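Local coordinates for protein 4-alpha-glucanotransferase (Corynebacterium glutamicum, PDB 5B68) that is a 4-alpha-glucanotransferase of the amylomaltase type, an enzyme built on a TIM-barrel domain with a beta sandwich on its N-terminal side, at residues 202-205 with 206-210; 693-696 with 697-701; 134-137 with 138-141; 163-166 with 167-171. All blocks are in the same frame, centred on the assembly; numbering follows the deposited sequence.

Contact 1 of 4, residues 202-205 with 206-210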
loop_
_atom_site.group_PDB
_atom_site.type_symbol
_atom_site.label_atom_id
_atom_site.label_comp_id
_atom_site.label_asym_id
_atom_site.label_seq_id
_atom_site.Cartn_x
_atom_site.Cartn_y
_atom_site.Cartn_z
ATOM N N GLY A 202 13.610 -5.810 -13.249
ATOM C CA GLY A 202 14.095 -4.964 -14.318
ATOM C C GLY A 202 14.074 -5.622 -15.713
ATOM O O GLY A 202 13.729 -4.988 -16.692
ATOM N N ASN A 203 14.340 -6.921 -15.746
ATOM C CA ASN A 203 14.344 -7.739 -16.957
ATOM C C ASN A 203 12.918 -7.775 -17.519
ATOM O O ASN A 203 12.721 -7.427 -18.680
ATOM C CB ASN A 203 14.819 -9.166 -16.598
ATOM C CG ASN A 203 15.069 -10.051 -17.839
ATOM O OD1 ASN A 203 14.839 -9.634 -19.004
ATOM N ND2 ASN A 203 15.483 -11.301 -17.582
ATOM N N LEU A 204 11.964 -8.160 -16.677
ATOM C CA LEU A 204 10.537 -8.230 -17.065
ATOM C C LEU A 204 10.107 -6.853 -17.565
ATOM O O LEU A 204 9.422 -6.771 -18.610
ATOM C CB LEU A 204 9.657 -8.711 -15.970
ATOM C CG LEU A 204 8.168 -8.896 -16.222
ATOM C CD1 LEU A 204 7.922 -9.822 -17.382
ATOM C CD2 LEU A 204 7.469 -9.322 -14.972
ATOM N N ALA A 205 10.456 -5.779 -16.866
ATOM C CA ALA A 205 10.027 -4.437 -17.320
ATOM C C ALA A 205 10.535 -4.169 -18.701
ATOM O O ALA A 205 9.751 -3.714 -19.581
ATOM C CB ALA A 205 10.504 -3.315 -16.396
ATOM N N SER A 206 11.799 -4.538 -18.930
ATOM C CA SER A 206 12.412 -4.211 -20.233
ATOM C C SER A 206 11.716 -5.040 -21.320
ATOM O O SER A 206 11.519 -4.545 -22.422
ATOM C CB SER A 206 13.943 -4.339 -20.250
ATOM O OG SER A 206 14.265 -5.702 -20.181
ATOM N N VAL A 207 11.321 -6.266 -21.019
ATOM C CA VAL A 207 10.668 -7.124 -22.018
ATOM C C VAL A 207 9.292 -6.618 -22.379
ATOM O O VAL A 207 8.963 -6.468 -23.525
ATOM C CB VAL A 207 10.539 -8.566 -21.479
ATOM C CG1 VAL A 207 9.545 -9.403 -22.287
ATOM C CG2 VAL A 207 11.876 -9.247 -21.430
ATOM N N VAL A 208 8.463 -6.316 -21.398
ATOM C CA VAL A 208 7.051 -5.952 -21.735
ATOM C C VAL A 208 7.061 -4.564 -22.321
ATOM O O VAL A 208 6.141 -4.212 -23.046
ATOM C CB VAL A 208 6.092 -6.084 -20.555
ATOM C CG1 VAL A 208 6.021 -7.510 -20.058
ATOM C CG2 VAL A 208 6.507 -5.177 -19.405
ATOM N N ALA A 209 8.099 -3.761 -22.048
ATOM C CA ALA A 209 8.192 -2.439 -22.626
ATOM C C ALA A 209 8.370 -2.517 -24.168
ATOM O O ALA A 209 8.016 -1.590 -24.868
ATOM C CB ALA A 209 9.383 -1.712 -22.038
ATOM N N GLN A 210 8.877 -3.645 -24.682
ATOM C CA GLN A 210 9.190 -3.752 -26.141
ATOM C C GLN A 210 7.875 -3.858 -26.879
ATOM O O GLN A 210 7.817 -3.641 -28.086
ATOM C CB GLN A 210 9.993 -5.022 -26.408
ATOM C CG GLN A 210 11.333 -4.952 -25.746
ATOM C CD GLN A 210 12.091 -6.255 -25.714
ATOM O OE1 GLN A 210 11.577 -7.331 -26.054
ATOM N NE2 GLN A 210 13.299 -6.179 -25.164
#
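The flat carboxamide of Asn203 meets Val207 and Ser206 through its oxygen: OD1 lies 3.8 Å from Val207 CG2 and 4.1 Å from Ser206 OG, a van der Waals approach rather than a bond. With CG trans to the backbone N (chi1 -171°), the amide is carried forward along the helix axis, toward the next turn. The peptide carbonyl of the same residue accepts twice. Asn203 O takes the backbone N-H of Val207 in its carbonyl plane and also the hydroxyl of Ser206, whose OG donates over 2.8 Å from 20° out of that plane. Ser206 holds OG between its own N and carbonyl carbon (chi1 71°), a rotation that here brings OG back to the preceding turn. Val207 CG2 closes in on the same oxygen at 3.4 Å. Ordinary helical bonds run alongside: Ser206 N to Gly202 O, Val208 N to Leu204 O and Ala209 N to Ala205 O. On the buried flank, Leu204 CD1 and Val208 CG1 meet at 4.0 Å, two methyls one turn apart, and Val208 CG2 rests 3.4 Å from Leu204 O. The helix, 198-209, is the crossover of a beta-alpha-beta unit of the barrel, between strands 177-182 and 215-218. Leu204 and Val208 face Ala182 and Val180 of the first of these strands; Asn203, Ala205 and Ser206 meet Arg373 and Ala374 of helix 349-376, and Val207 touches Arg691 in a loop near the C-terminus.

Contact 2 of 4, residues 693-696 with 697-701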
loop_
_atom_site.group_PDB
_atom_site.type_symbol
_atom_site.label_atom_id
_atom_site.label_comp_id
_atom_site.label_asym_id
_atom_site.label_seq_id
_atom_site.Cartn_x
_atom_site.Cartn_y
_atom_site.Cartn_z
ATOM N N ASN A 693 5.988 -16.988 -27.112
ATOM C CA ASN A 693 4.678 -17.671 -27.226
ATOM C C ASN A 693 3.749 -16.749 -27.971
ATOM O O ASN A 693 3.752 -15.547 -27.730
ATOM C CB ASN A 693 3.992 -18.046 -25.907
ATOM C CG ASN A 693 4.945 -18.224 -24.750
ATOM O OD1 ASN A 693 5.720 -19.190 -24.687
ATOM N ND2 ASN A 693 4.878 -17.289 -23.800
ATOM N N GLU A 694 2.966 -17.317 -28.879
ATOM C CA GLU A 694 2.038 -16.551 -29.684
ATOM C C GLU A 694 0.937 -15.871 -28.849
ATOM O O GLU A 694 0.531 -14.736 -29.204
ATOM C CB GLU A 694 1.410 -17.448 -30.791
ATOM C CG GLU A 694 0.576 -16.694 -31.850
ATOM C CD GLU A 694 -0.164 -17.620 -32.861
ATOM O OE1 GLU A 694 -0.734 -18.690 -32.455
ATOM O OE2 GLU A 694 -0.199 -17.265 -34.078
ATOM N N LEU A 695 0.465 -16.531 -27.771
ATOM C CA LEU A 695 -0.572 -15.940 -26.874
ATOM C C LEU A 695 -0.128 -14.572 -26.302
ATOM O O LEU A 695 -0.872 -13.606 -26.379
ATOM C CB LEU A 695 -1.020 -16.902 -25.754
ATOM C CG LEU A 695 -2.107 -16.337 -24.809
ATOM C CD1 LEU A 695 -3.330 -15.910 -25.652
ATOM C CD2 LEU A 695 -2.556 -17.325 -23.732
ATOM N N TYR A 696 1.115 -14.481 -25.838
ATOM C CA TYR A 696 1.677 -13.197 -25.368
ATOM C C TYR A 696 1.497 -12.064 -26.387
ATOM O O TYR A 696 1.024 -10.990 -26.056
ATOM C CB TYR A 696 3.174 -13.372 -25.020
ATOM C CG TYR A 696 3.834 -12.087 -24.700
ATOM C CD1 TYR A 696 4.344 -11.317 -25.698
ATOM C CD2 TYR A 696 3.866 -11.584 -23.415
ATOM C CE1 TYR A 696 4.932 -10.114 -25.454
ATOM C CE2 TYR A 696 4.439 -10.367 -23.164
ATOM C CZ TYR A 696 4.951 -9.624 -24.178
ATOM O OH TYR A 696 5.524 -8.397 -23.967
ATOM N N HIS A 697 1.887 -12.328 -27.640
ATOM C CA HIS A 697 1.851 -11.352 -28.705
ATOM C C HIS A 697 0.415 -11.040 -29.047
ATOM O O HIS A 697 0.105 -9.876 -29.332
ATOM C CB HIS A 697 2.595 -11.867 -29.953
ATOM C CG HIS A 697 4.069 -11.903 -29.756
ATOM N ND1 HIS A 697 4.803 -10.755 -29.635
ATOM C CD2 HIS A 697 4.918 -12.929 -29.492
ATOM C CE1 HIS A 697 6.067 -11.062 -29.395
ATOM N NE2 HIS A 697 6.162 -12.377 -29.309
ATOM N N ARG A 698 -0.457 -12.047 -29.061
ATOM C CA ARG A 698 -1.903 -11.744 -29.334
ATOM C C ARG A 698 -2.521 -10.748 -28.265
ATOM O O ARG A 698 -3.250 -9.755 -28.564
ATOM C CB ARG A 698 -2.688 -13.029 -29.405
ATOM C CG ARG A 698 -2.319 -13.899 -30.612
ATOM C CD ARG A 698 -3.054 -15.229 -30.633
ATOM N NE ARG A 698 -4.416 -15.033 -31.033
ATOM C CZ ARG A 698 -5.296 -15.967 -31.407
ATOM N NH1 ARG A 698 -6.535 -15.584 -31.705
ATOM N NH2 ARG A 698 -4.966 -17.243 -31.543
ATOM N N VAL A 699 -2.227 -11.023 -26.998
ATOM C CA VAL A 699 -2.806 -10.205 -25.937
ATOM C C VAL A 699 -2.137 -8.866 -25.948
ATOM O O VAL A 699 -2.839 -7.859 -25.753
ATOM C CB VAL A 699 -2.720 -10.915 -24.563
ATOM C CG1 VAL A 699 -3.118 -10.000 -23.407
ATOM C CG2 VAL A 699 -3.509 -12.237 -24.641
ATOM N N ALA A 700 -0.814 -8.839 -26.159
ATOM C CA ALA A 700 -0.106 -7.525 -26.244
ATOM C C ALA A 700 -0.644 -6.650 -27.368
ATOM O O ALA A 700 -0.923 -5.472 -27.168
ATOM C CB ALA A 700 1.376 -7.684 -26.360
ATOM N N LYS A 701 -0.864 -7.233 -28.541
ATOM C CA LYS A 701 -1.418 -6.450 -29.662
ATOM C C LYS A 701 -2.828 -5.970 -29.397
ATOM O O LYS A 701 -3.147 -4.826 -29.739
ATOM C CB LYS A 701 -1.430 -7.275 -30.974
ATOM C CG LYS A 701 -0.056 -7.395 -31.580
ATOM C CD LYS A 701 -0.086 -7.878 -33.038
ATOM C CE LYS A 701 1.326 -8.231 -33.529
ATOM N NZ LYS A 701 1.889 -9.460 -32.887
#
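Tyr696 and His697, neighbours in sequence at the start of the C-terminal helix 694-702, form a T-shaped (edge-to-face) pair. The tyrosine presents its CD1 edge over the centre of the imidazole, 3.9 Å above the plane; the centroids are 5.2 Å apart and the planes 87° from each other. The two first torsions differ, consistent with this meeting of adjacent side chains: Tyr696 has CG trans to its N (chi1 173°), whereas His697 has CG trans to its carbonyl carbon (chi1 -71°). The imidazole also comes close to the chain before the helix, with His697 CD2 3.4 Å from Asn693 O. Elsewhere on this turn, Leu695 CD1 packs against Val699 CG2 at 3.8 Å, and the aliphatic parts of Glu694 and Arg698 lie together, CG to CD. Their charged ends stop short of a salt bridge. Backbone bonds from Arg698 N, Val699 N and Ala700 N to the carbonyls four residues earlier hold the turns.

Further out, three polar ends have partners beyond these turns: His697 NE2 bonds to Arg691 O, Tyr696 OH to Asp211, and Arg698 NE forms a salt bridge with Glu632. Helix 627-639 packs on Leu695 and Val699 through Ala628, Leu631 and His635, while Met653 of helix 650-654 touches Tyr696, Val699 and Ala700. Ala700 CB lies 4.4 Å from Tyr696 CE1.

Contact 3 of 4, residues 134-137 with 138-141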
loop_
_atom_site.group_PDB
_atom_site.type_symbol
_atom_site.label_atom_id
_atom_site.label_comp_id
_atom_site.label_asym_id
_atom_site.label_seq_id
_atom_site.Cartn_x
_atom_site.Cartn_y
_atom_site.Cartn_z
ATOM N N LYS A 134 -2.030 33.665 10.160
ATOM C CA LYS A 134 -2.324 33.320 8.796
ATOM C C LYS A 134 -1.032 33.078 8.077
ATOM O O LYS A 134 -0.094 33.899 8.087
ATOM C CB LYS A 134 -3.050 34.508 8.149
ATOM C CG LYS A 134 -3.737 34.210 6.867
ATOM C CD LYS A 134 -4.646 35.374 6.431
ATOM C CE LYS A 134 -3.924 36.708 6.356
ATOM N NZ LYS A 134 -4.849 37.833 5.964
ATOM N N ILE A 135 -0.922 31.930 7.432
ATOM C CA ILE A 135 0.213 31.686 6.594
ATOM C C ILE A 135 0.110 32.433 5.233
ATOM O O ILE A 135 -0.998 32.653 4.768
ATOM C CB ILE A 135 0.501 30.182 6.357
ATOM C CG1 ILE A 135 -0.599 29.518 5.521
ATOM C CG2 ILE A 135 0.604 29.445 7.680
ATOM C CD1 ILE A 135 -0.228 28.062 5.171
ATOM N N PRO A 136 1.252 32.734 4.633
ATOM C CA PRO A 136 1.317 33.320 3.299
ATOM C C PRO A 136 0.803 32.329 2.280
ATOM O O PRO A 136 0.925 31.151 2.490
ATOM C CB PRO A 136 2.807 33.533 3.068
ATOM C CG PRO A 136 3.461 33.382 4.376
ATOM C CD PRO A 136 2.580 32.522 5.209
ATOM N N GLY A 137 0.234 32.837 1.199
ATOM C CA GLY A 137 -0.360 32.028 0.168
ATOM C C GLY A 137 0.602 31.550 -0.892
ATOM O O GLY A 137 0.193 30.910 -1.830
ATOM N N ASP A 138 1.865 31.902 -0.749
ATOM C CA ASP A 138 2.888 31.590 -1.737
ATOM C C ASP A 138 4.036 30.713 -1.243
ATOM O O ASP A 138 5.135 30.824 -1.731
ATOM C CB ASP A 138 3.436 32.859 -2.385
ATOM C CG ASP A 138 4.235 33.703 -1.433
ATOM O OD1 ASP A 138 4.190 33.453 -0.228
ATOM O OD2 ASP A 138 4.910 34.627 -1.900
ATOM N N LEU A 139 3.795 29.885 -0.242
ATOM C CA LEU A 139 4.813 28.957 0.199
ATOM C C LEU A 139 5.012 27.846 -0.834
ATOM O O LEU A 139 4.075 27.418 -1.466
ATOM C CB LEU A 139 4.435 28.351 1.546
ATOM C CG LEU A 139 4.196 29.303 2.714
ATOM C CD1 LEU A 139 3.870 28.519 3.960
ATOM C CD2 LEU A 139 5.387 30.194 2.968
ATOM N N PRO A 140 6.239 27.386 -0.986
ATOM C CA PRO A 140 6.519 26.254 -1.874
ATOM C C PRO A 140 5.956 24.991 -1.258
ATOM O O PRO A 140 5.784 24.922 -0.026
ATOM C CB PRO A 140 8.068 26.220 -1.916
ATOM C CG PRO A 140 8.506 26.837 -0.657
ATOM C CD PRO A 140 7.474 27.857 -0.288
ATOM N N LEU A 141 5.826 23.978 -2.084
ATOM C CA LEU A 141 5.526 22.620 -1.611
ATOM C C LEU A 141 6.582 22.162 -0.657
ATOM O O LEU A 141 7.706 22.566 -0.792
ATOM C CB LEU A 141 5.460 21.673 -2.801
ATOM C CG LEU A 141 4.389 21.955 -3.850
ATOM C CD1 LEU A 141 4.415 20.836 -4.895
ATOM C CD2 LEU A 141 3.019 21.991 -3.275
HETATM O O HOH W 1 1.124 28.823 1.028
HETATM O O HOH W 2 1.478 28.110 -1.332
#
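Apolar contacts across the bend come from Pro136 and Leu139. The proline ring offers CG to Leu139 CD2 at 4.0 Å. Beyond them Ile135 CD1 reaches Leu139 CD1 at 4.3 Å, the two methyls meeting on the buried side. The first torsion of Leu139 (chi1 -58°) places CG beside the backbone N, trans to the carbonyl carbon. Of its two methyls, CD1 meets the isoleucine and CD2 the proline ring. Pro136 O, a backbone atom, lies 3.8 Å from Leu139 CG.

This is the loop between strands 126-134 and 142-150 of the N-terminal beta sandwich. Ile135 and Leu139 both rest on Leu159 and Ile161 of strand 153-162, so both buried side chains meet the same strand.

No direct hydrogen bond crosses the bend; water does the bridging. One molecule donates to Pro136 O at 2.8 Å and accepts from Leu139 N at 3.1 Å. A second donates to Leu139 O at 2.7 Å and, weakly, to Gly137 O.

Charge enters with Asp138. Its CG sits between the backbone N and carbonyl carbon (chi1 68°), a rotation that lays OD1 3.6 Å from Pro136 CB. The same OD1 forms a salt bridge with Arg109 NH1 of strand 108-114, an arginine whose side chain also touches Pro136 and Leu139.

Contact 4 of 4, residues 163-166 with 167-171. With SO4 (sulfate ion), chain H.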
loop_
_atom_site.group_PDB
_atom_site.type_symbol
_atom_site.label_atom_id
_atom_site.label_comp_id
_atom_site.label_asym_id
_atom_site.label_seq_id
_atom_site.Cartn_x
_atom_site.Cartn_y
_atom_site.Cartn_z
ATOM N N PRO A 163 0.283 19.741 -2.934
ATOM C CA PRO A 163 -0.173 20.236 -4.250
ATOM C C PRO A 163 -1.663 20.087 -4.494
ATOM O O PRO A 163 -2.288 19.094 -4.090
ATOM C CB PRO A 163 0.664 19.411 -5.237
ATOM C CG PRO A 163 0.835 18.119 -4.514
ATOM C CD PRO A 163 1.061 18.493 -3.073
ATOM N N ALA A 164 -2.237 21.052 -5.210
ATOM C CA ALA A 164 -3.625 20.956 -5.585
ATOM C C ALA A 164 -3.946 19.690 -6.467
ATOM O O ALA A 164 -4.960 19.077 -6.278
ATOM C CB ALA A 164 -4.067 22.256 -6.286
ATOM N N ARG A 165 -3.040 19.341 -7.399
ATOM C CA ARG A 165 -3.276 18.269 -8.343
ATOM C C ARG A 165 -1.957 17.671 -8.839
ATOM O O ARG A 165 -0.994 18.374 -9.163
ATOM C CB ARG A 165 -4.065 18.814 -9.514
ATOM C CG ARG A 165 -4.654 17.738 -10.457
ATOM C CD ARG A 165 -5.367 18.398 -11.649
ATOM N NE ARG A 165 -5.797 17.410 -12.670
ATOM C CZ ARG A 165 -6.817 16.572 -12.551
ATOM N NH1 ARG A 165 -7.121 15.798 -13.591
ATOM N NH2 ARG A 165 -7.585 16.499 -11.440
ATOM N N LEU A 166 -1.915 16.354 -8.862
ATOM C CA LEU A 166 -0.806 15.592 -9.426
ATOM C C LEU A 166 -0.694 15.879 -10.949
ATOM O O LEU A 166 -1.693 15.733 -11.654
ATOM C CB LEU A 166 -1.090 14.093 -9.229
ATOM C CG LEU A 166 -0.926 13.638 -7.822
ATOM C CD1 LEU A 166 -1.622 12.341 -7.581
ATOM C CD2 LEU A 166 0.560 13.535 -7.483
ATOM N N SER A 167 0.471 16.294 -11.398
ATOM C CA SER A 167 0.736 16.565 -12.840
ATOM C C SER A 167 0.534 15.345 -13.736
ATOM O O SER A 167 0.095 15.510 -14.904
ATOM C CB SER A 167 2.129 17.142 -13.005
ATOM O OG SER A 167 2.257 18.250 -12.189
ATOM N N THR A 168 0.760 14.122 -13.220
ATOM C CA THR A 168 0.565 12.933 -14.050
ATOM C C THR A 168 -0.916 12.730 -14.462
ATOM O O THR A 168 -1.209 12.019 -15.443
ATOM C CB THR A 168 1.018 11.645 -13.319
ATOM O OG1 THR A 168 0.510 11.657 -11.985
ATOM C CG2 THR A 168 2.590 11.487 -13.330
ATOM N N ALA A 169 -1.854 13.247 -13.669
ATOM C CA ALA A 169 -3.296 13.040 -13.919
ATOM C C ALA A 169 -3.668 13.568 -15.327
ATOM O O ALA A 169 -4.149 12.805 -16.183
ATOM C CB ALA A 169 -4.142 13.672 -12.793
ATOM N N ASP A 170 -3.392 14.837 -15.592
ATOM C CA ASP A 170 -3.700 15.385 -16.927
ATOM C C ASP A 170 -2.830 14.802 -18.045
ATOM O O ASP A 170 -3.293 14.699 -19.214
ATOM C CB ASP A 170 -3.598 16.919 -16.986
ATOM C CG ASP A 170 -4.694 17.644 -16.201
ATOM O OD1 ASP A 170 -5.659 17.044 -15.675
ATOM O OD2 ASP A 170 -4.512 18.872 -16.057
ATOM N N LYS A 171 -1.596 14.424 -17.709
ATOM C CA LYS A 171 -0.731 13.801 -18.687
ATOM C C LYS A 171 -1.350 12.575 -19.284
ATOM O O LYS A 171 -1.448 12.472 -20.530
ATOM C CB LYS A 171 0.656 13.503 -18.126
ATOM C CG LYS A 171 1.557 12.776 -19.121
ATOM C CD LYS A 171 2.936 12.573 -18.532
ATOM C CE LYS A 171 3.810 11.734 -19.404
ATOM N NZ LYS A 171 4.388 12.590 -20.446
HETATM S S SO4 H . 6.460 10.167 -22.768
HETATM O O1 SO4 H . 6.578 11.375 -23.622
HETATM O O2 SO4 H . 7.613 10.003 -21.830
HETATM O O3 SO4 H . 5.210 10.308 -21.995
HETATM O O4 SO4 H . 6.404 8.979 -23.653
HETATM O O HOH W 3 -3.046 17.002 -13.640
HETATM O O HOH W 4 -0.391 19.771 -11.435
#
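Arg165 reaches forward to Asp170 with its chain fully extended from CG to NE, CG trans to the backbone N (chi1 -168°). Only the final torsion, chi4, turns, bringing NE and NH1 side-on to a single carboxylate oxygen. Asp170 OD1 accepts from NH1 of Arg165 at 2.8 Å, nearly along its own C-O bond direction, and from NE of Arg165 at 3.0 Å, from well above the carboxylate plane. Both bonds of this salt bridge come from the same face, and the guanidinium and carboxylate planes stand 43° apart. The aspartate holds CG trans to its carbonyl carbon (chi1 -69°), and its OD1 comes back to the arginine. Ala169 CB lies 3.6 Å above one guanidinium face of Arg165, offset toward its rim.

The bridge spans the entry into helix 167-174, where the loop leaving strand 153-162 turns helical. Ala169 N bonds to Leu166 O over 3.2 Å. One water donates to Leu166 O, accepts from Asp170 N and, weakly, from Arg165 NE; another joins Arg165 O to Ser167 OG, a hydroxyl also bonded to Glu499. The Leu166 side chain touches Ala498, Val505 and Ile526, while Thr168 OG1 bonds to Ala503 O. Lys171 NZ donates to sulfate O3 at 2.9 Å; Arg177 NH2 also hydrogen-bonds this ion, which probably comes from the crystallisation liquor.

In the fold
Along the chain the order is contact 3, contact 4, contact 1, contact 2. Contact 3 lies in the N-terminal beta sandwich, and contact 4, its centre about 19 Å from that of contact 3, follows the last sandwich strand, 153-162; they touch where Leu141 CD2 meets Pro163 N at 3.6 Å. Helix 167-174 of contact 4 leads to strand 177-182, the barrel strand against which helix 198-209 of contact 1 packs. Contact 2, on the C-terminal helix 694-702, has its centre about 15 Å from that of contact 1, and Tyr696 OH approaches Val208 CA. The centres of contacts 2 and 3 are about 52 Å apart. The pairs thus mark the sandwich-to-barrel junction and a place where the chain's C-terminal end returns to an early barrel helix.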